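Local coordinates for long form salivary protein D7L1 (Anopheles stephensi, PDB 3NHI), which binds and sequesters cysteinyl leukotrienes and thromboxane A2 analogues, countering the host response while female mosquitoes take a blood meal, at residues A[48-53]-A[107-112]; A[215-220]-A[255-260]. All coordinates share one frame; numbering follows the deposited sequence.

Contact 1. Residues A[48-53]-A[107-112]. With EAH ((5S,7E,9E,11Z,14Z)-5-hydroxyicosa-7,9,11,14-tetraenoic acid), chain B.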
# COMPACT_ATOMS: atom_id res chain seq x y z
N THR A 48 7.98 -18.17 2.45
CA THR A 48 6.53 -18.22 2.32
C THR A 48 5.82 -18.00 3.66
O THR A 48 4.81 -17.29 3.71
CB THR A 48 6.08 -19.54 1.71
OG1 THR A 48 6.75 -19.71 0.46
CG2 THR A 48 4.57 -19.57 1.49
N HIS A 49 6.35 -18.58 4.74
CA HIS A 49 5.70 -18.42 6.05
C HIS A 49 5.55 -16.94 6.39
O HIS A 49 4.46 -16.50 6.77
CB HIS A 49 6.46 -19.10 7.19
CG HIS A 49 6.70 -20.57 7.00
ND1 HIS A 49 7.72 -21.24 7.64
CD2 HIS A 49 6.07 -21.49 6.23
CE1 HIS A 49 7.70 -22.51 7.30
NE2 HIS A 49 6.71 -22.69 6.44
N CYS A 50 6.62 -16.17 6.24
CA CYS A 50 6.54 -14.77 6.63
C CYS A 50 5.79 -13.93 5.62
O CYS A 50 5.18 -12.92 5.98
CB CYS A 50 7.93 -14.20 6.93
SG CYS A 50 8.68 -14.88 8.43
N TYR A 51 5.80 -14.35 4.36
CA TYR A 51 4.93 -13.73 3.37
C TYR A 51 3.46 -13.88 3.77
O TYR A 51 2.70 -12.91 3.76
CB TYR A 51 5.20 -14.28 1.97
CG TYR A 51 4.20 -13.78 0.95
CD1 TYR A 51 4.25 -12.46 0.50
CD2 TYR A 51 3.23 -14.63 0.43
CE1 TYR A 51 3.33 -12.00 -0.44
CE2 TYR A 51 2.31 -14.18 -0.50
CZ TYR A 51 2.37 -12.87 -0.92
OH TYR A 51 1.45 -12.44 -1.85
N ALA A 52 3.07 -15.09 4.15
CA ALA A 52 1.71 -15.35 4.61
C ALA A 52 1.35 -14.49 5.82
O ALA A 52 0.28 -13.88 5.85
CB ALA A 52 1.53 -16.83 4.93
N LYS A 53 2.25 -14.41 6.80
CA LYS A 53 2.02 -13.56 7.96
C LYS A 53 1.84 -12.10 7.54
O LYS A 53 0.95 -11.41 8.04
CB LYS A 53 3.15 -13.70 8.99
CG LYS A 53 2.99 -12.73 10.16
CD LYS A 53 3.96 -12.99 11.30
CE LYS A 53 3.70 -12.01 12.44
NZ LYS A 53 4.56 -12.25 13.63
N GLY A 107 2.21 -16.70 17.26
CA GLY A 107 2.10 -15.62 16.30
C GLY A 107 3.30 -15.50 15.38
O GLY A 107 3.37 -14.56 14.58
N SER A 108 4.24 -16.44 15.48
CA SER A 108 5.38 -16.49 14.57
C SER A 108 4.91 -16.74 13.14
O SER A 108 3.77 -17.19 12.91
CB SER A 108 6.33 -17.61 14.98
OG SER A 108 5.70 -18.88 14.84
N CYS A 109 5.78 -16.47 12.18
CA CYS A 109 5.45 -16.73 10.78
C CYS A 109 4.99 -18.18 10.58
O CYS A 109 3.94 -18.41 9.96
CB CYS A 109 6.64 -16.47 9.88
SG CYS A 109 7.20 -14.78 9.84
N VAL A 110 5.74 -19.15 11.10
CA VAL A 110 5.38 -20.55 10.88
C VAL A 110 4.09 -20.94 11.60
O VAL A 110 3.29 -21.71 11.05
CB VAL A 110 6.55 -21.53 11.20
CG1 VAL A 110 6.83 -21.62 12.70
CG2 VAL A 110 6.28 -22.91 10.61
N ASP A 111 3.86 -20.38 12.79
CA ASP A 111 2.63 -20.70 13.53
C ASP A 111 1.40 -20.19 12.79
O ASP A 111 0.40 -20.91 12.68
CB ASP A 111 2.68 -20.15 14.97
CG ASP A 111 3.47 -21.04 15.92
OD1 ASP A 111 3.81 -22.18 15.54
OD2 ASP A 111 3.71 -20.60 17.06
N LEU A 112 1.49 -18.98 12.23
CA LEU A 112 0.36 -18.44 11.48
C LEU A 112 0.16 -19.18 10.15
O LEU A 112 -0.96 -19.48 9.78
CB LEU A 112 0.51 -16.93 11.27
CG LEU A 112 0.56 -16.10 12.56
CD1 LEU A 112 0.67 -14.66 12.21
CD2 LEU A 112 -0.66 -16.35 13.45
O1 EAH B . -5.63 -5.87 -9.71
C1 EAH B . -5.00 -6.85 -9.25
O2 EAH B . -3.84 -7.16 -9.63
C2 EAH B . -5.67 -7.70 -8.18
C3 EAH B . -4.94 -9.03 -7.99
C4 EAH B . -3.92 -8.94 -6.86
C5 EAH B . -3.18 -10.26 -6.71
O3 EAH B . -4.01 -11.16 -6.19
C6 EAH B . -1.96 -10.09 -5.81
C7 EAH B . -1.29 -11.42 -5.52
C8 EAH B . -1.55 -11.83 -4.08
C9 EAH B . -1.10 -13.20 -3.88
C10 EAH B . -1.47 -13.65 -2.68
C11 EAH B . -1.00 -15.02 -2.52
C12 EAH B . -1.28 -15.79 -1.46
C13 EAH B . -2.09 -15.31 -0.28
C14 EAH B . -1.14 -14.81 0.78
C15 EAH B . -1.26 -15.06 2.08
C16 EAH B . -2.39 -15.87 2.67
C17 EAH B . -3.42 -14.91 3.25
C18 EAH B . -4.54 -14.65 2.25
C19 EAH B . -5.76 -14.07 2.95
C20 EAH B . -6.83 -13.71 1.94
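The CA atoms of C50 and C109 lie 4.7 Å apart, where helix 46-58 passes the first turn of helix 109-130. This is an interhelical disulfide of the all-helical odorant-binding-protein (PBP/GOBP) fold. The SG atoms of C50 and C109 are bonded at 2.0 Å, and the C-S-S-C torsion of 102° is near the right angle that disulfides favour. S108 is the N-cap of the second helix: its OG accepts from D111 N at 3.1 Å. Beside the disulfide V110 lays CG2 over a face of the H49 imidazole in a CH-pi contact, 3.9 Å from the ring centroid. With V110 CG2 anti to the backbone N and H49 CG anti to its own carbonyl carbon (chi1 -57°), the two side chains run alongside each other in the same direction. N44 OD1 holds H49 NE2, which probably restrains the ring's rotation. Helix 8-22 touches Y51 through C18, whose disulfide to C54 ties it to the same helix 46-58. On the inner side of that helix Y51 and A52 line the lipid pocket, and Y51 OH comes within 3.3 Å of EAH C10. On another side of the disulfide K53 stretches fully extended along the loop before the second helix, its CG against L112 CD1 at 3.6 Å. At its end K53 NZ donates to G107 O at 2.8 Å, tilted 25° from the carbonyl plane.

Contact 2. Residues A[215-220]-A[255-260]; sequences NLINKS and KNAFDF. With SO4 (sulfate ion), chain D.
I217 turns CG1 between its backbone N and carbonyl carbon (chi1 61°), which carries CD1 to the backbone of A257 and leaves CG2 anti to the carbonyl carbon, facing F260. F260, with CG anti to the backbone N (chi1 -173°), runs antiparallel to I217, which brings CD2 beside CG2. The join is hydrophobic packing at a helix C-terminus, with no hydrogen bond between the two segments. I217 CD1 sits 3.8 Å from A257 N and 4.0 Å from A257 CB, and it also touches N256 CB, so this one methyl rests against the turn at N256 and A257 of helix 251-266. The other branch, I217 CG2, is 4.0 Å from F260 CD2, approaching the ring obliquely. L216 adds a carbonyl contact, with its O 3.8 Å from F260 CE2. Helix 207-216 ends here in a Schellman motif, N218 being its C-prime residue with positive phi and N218 N bonding to N215 O at 3.0 Å. On another side of helix 251-266, K255 NZ donates to two oxygens of a sulfate probably taken from the crystallisation liquor, O3 at 2.8 Å being the nearer; R177 and Y178 also bind this ion. Helix 280-288 closes beside the same face that meets I217, P280 on N256 and V283 on F260, whereas F258 packs on I193 and F194 of helix 184-196 from the far side of helix 251-266.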
# COMPACT_ATOMS: atom_id res chain seq x y z
N ASN A 215 16.03 5.15 1.31
CA ASN A 215 16.77 3.90 1.08
C ASN A 215 16.57 3.43 -0.34
O ASN A 215 17.52 2.97 -0.98
CB ASN A 215 16.34 2.82 2.08
CG ASN A 215 16.75 3.15 3.50
OD1 ASN A 215 17.58 4.03 3.75
ND2 ASN A 215 16.18 2.42 4.44
N LEU A 216 15.35 3.58 -0.86
CA LEU A 216 15.00 3.11 -2.20
C LEU A 216 15.66 3.91 -3.33
O LEU A 216 15.73 3.41 -4.46
CB LEU A 216 13.48 3.05 -2.38
CG LEU A 216 12.82 1.82 -1.74
CD1 LEU A 216 11.32 2.02 -1.66
CD2 LEU A 216 13.14 0.54 -2.51
N ILE A 217 16.12 5.12 -3.05
CA ILE A 217 16.93 5.89 -4.01
C ILE A 217 18.42 5.81 -3.69
O ILE A 217 19.21 6.63 -4.15
CB ILE A 217 16.45 7.36 -4.20
CG1 ILE A 217 16.52 8.14 -2.88
CG2 ILE A 217 15.05 7.38 -4.79
CD1 ILE A 217 16.60 9.66 -3.07
N ASN A 218 18.80 4.80 -2.91
CA ASN A 218 20.22 4.52 -2.60
C ASN A 218 20.87 5.64 -1.78
O ASN A 218 22.04 5.97 -1.96
CB ASN A 218 21.01 4.17 -3.87
CG ASN A 218 20.38 3.03 -4.64
OD1 ASN A 218 20.03 2.00 -4.06
ND2 ASN A 218 20.21 3.22 -5.94
N LYS A 219 20.09 6.19 -0.85
CA LYS A 219 20.57 7.23 0.06
C LYS A 219 20.42 6.80 1.52
O LYS A 219 19.97 7.58 2.36
CB LYS A 219 19.87 8.56 -0.22
CG LYS A 219 20.24 9.19 -1.57
CD LYS A 219 21.70 9.67 -1.55
CE LYS A 219 22.14 10.16 -2.92
NZ LYS A 219 23.50 10.75 -2.84
N SER A 220 20.81 5.55 1.81
CA SER A 220 20.75 5.02 3.17
C SER A 220 21.57 5.84 4.15
O SER A 220 21.23 5.92 5.33
CB SER A 220 21.18 3.55 3.22
OG SER A 220 22.48 3.36 2.66
N LYS A 255 13.04 15.34 -3.12
CA LYS A 255 12.33 15.44 -4.39
C LYS A 255 12.49 14.14 -5.16
O LYS A 255 11.54 13.60 -5.69
CB LYS A 255 12.83 16.62 -5.22
CG LYS A 255 12.53 17.98 -4.61
CD LYS A 255 13.04 19.09 -5.50
CE LYS A 255 12.78 20.45 -4.88
NZ LYS A 255 13.31 21.54 -5.75
N ASN A 256 13.72 13.61 -5.19
CA ASN A 256 13.97 12.37 -5.93
C ASN A 256 13.23 11.18 -5.31
O ASN A 256 12.67 10.36 -6.03
CB ASN A 256 15.48 12.10 -6.03
CG ASN A 256 16.19 13.14 -6.88
OD1 ASN A 256 15.57 13.85 -7.67
ND2 ASN A 256 17.51 13.21 -6.73
N ALA A 257 13.22 11.12 -3.98
CA ALA A 257 12.53 10.04 -3.26
C ALA A 257 11.02 10.10 -3.44
O ALA A 257 10.38 9.08 -3.69
CB ALA A 257 12.88 10.11 -1.78
N PHE A 258 10.47 11.31 -3.36
CA PHE A 258 9.03 11.53 -3.46
C PHE A 258 8.56 11.32 -4.91
O PHE A 258 7.49 10.73 -5.13
CB PHE A 258 8.76 12.96 -3.00
CG PHE A 258 7.34 13.26 -2.57
CD1 PHE A 258 6.70 12.56 -1.54
CD2 PHE A 258 6.71 14.35 -3.14
CE1 PHE A 258 5.40 12.94 -1.12
CE2 PHE A 258 5.43 14.74 -2.74
CZ PHE A 258 4.77 14.04 -1.72
N ASP A 259 9.37 11.75 -5.88
CA ASP A 259 9.06 11.52 -7.29
C ASP A 259 9.09 10.03 -7.61
O ASP A 259 8.22 9.52 -8.33
CB ASP A 259 10.06 12.24 -8.22
CG ASP A 259 9.95 13.76 -8.17
OD1 ASP A 259 8.96 14.30 -7.63
OD2 ASP A 259 10.86 14.42 -8.72
N PHE A 260 10.07 9.31 -7.07
CA PHE A 260 10.13 7.85 -7.30
C PHE A 260 8.90 7.18 -6.69
O PHE A 260 8.31 6.30 -7.32
CB PHE A 260 11.43 7.26 -6.74
CG PHE A 260 11.64 5.81 -7.09
CD1 PHE A 260 11.32 5.30 -8.35
CD2 PHE A 260 12.22 4.96 -6.16
CE1 PHE A 260 11.56 3.96 -8.67
CE2 PHE A 260 12.47 3.62 -6.47
CZ PHE A 260 12.14 3.12 -7.73
S SO4 D . 11.12 22.44 -8.21
O1 SO4 D . 11.28 23.18 -6.97
O2 SO4 D . 9.70 22.17 -8.44
O3 SO4 D . 11.84 21.17 -8.12
O4 SO4 D . 11.65 23.23 -9.32

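How the contacts relate
Contacts 1 and 2 belong to separate parts of the chain, with centres about 30 Å apart and nearest atoms about 16 Å apart; contact 1 closes before contact 2 opens, and they share no helix. Both tie the end of one helix to the body of another, a start in contact 1 and a C-terminus in contact 2. Contact 1 is partly buried and mixes a covalent link with a lysine-carbonyl bond and ring packing, on a helix whose inner face lines the lipid pocket. Contact 2 is buried and apolar, away from the known binding sites, and K255 and D259 turn to partners beyond the interface.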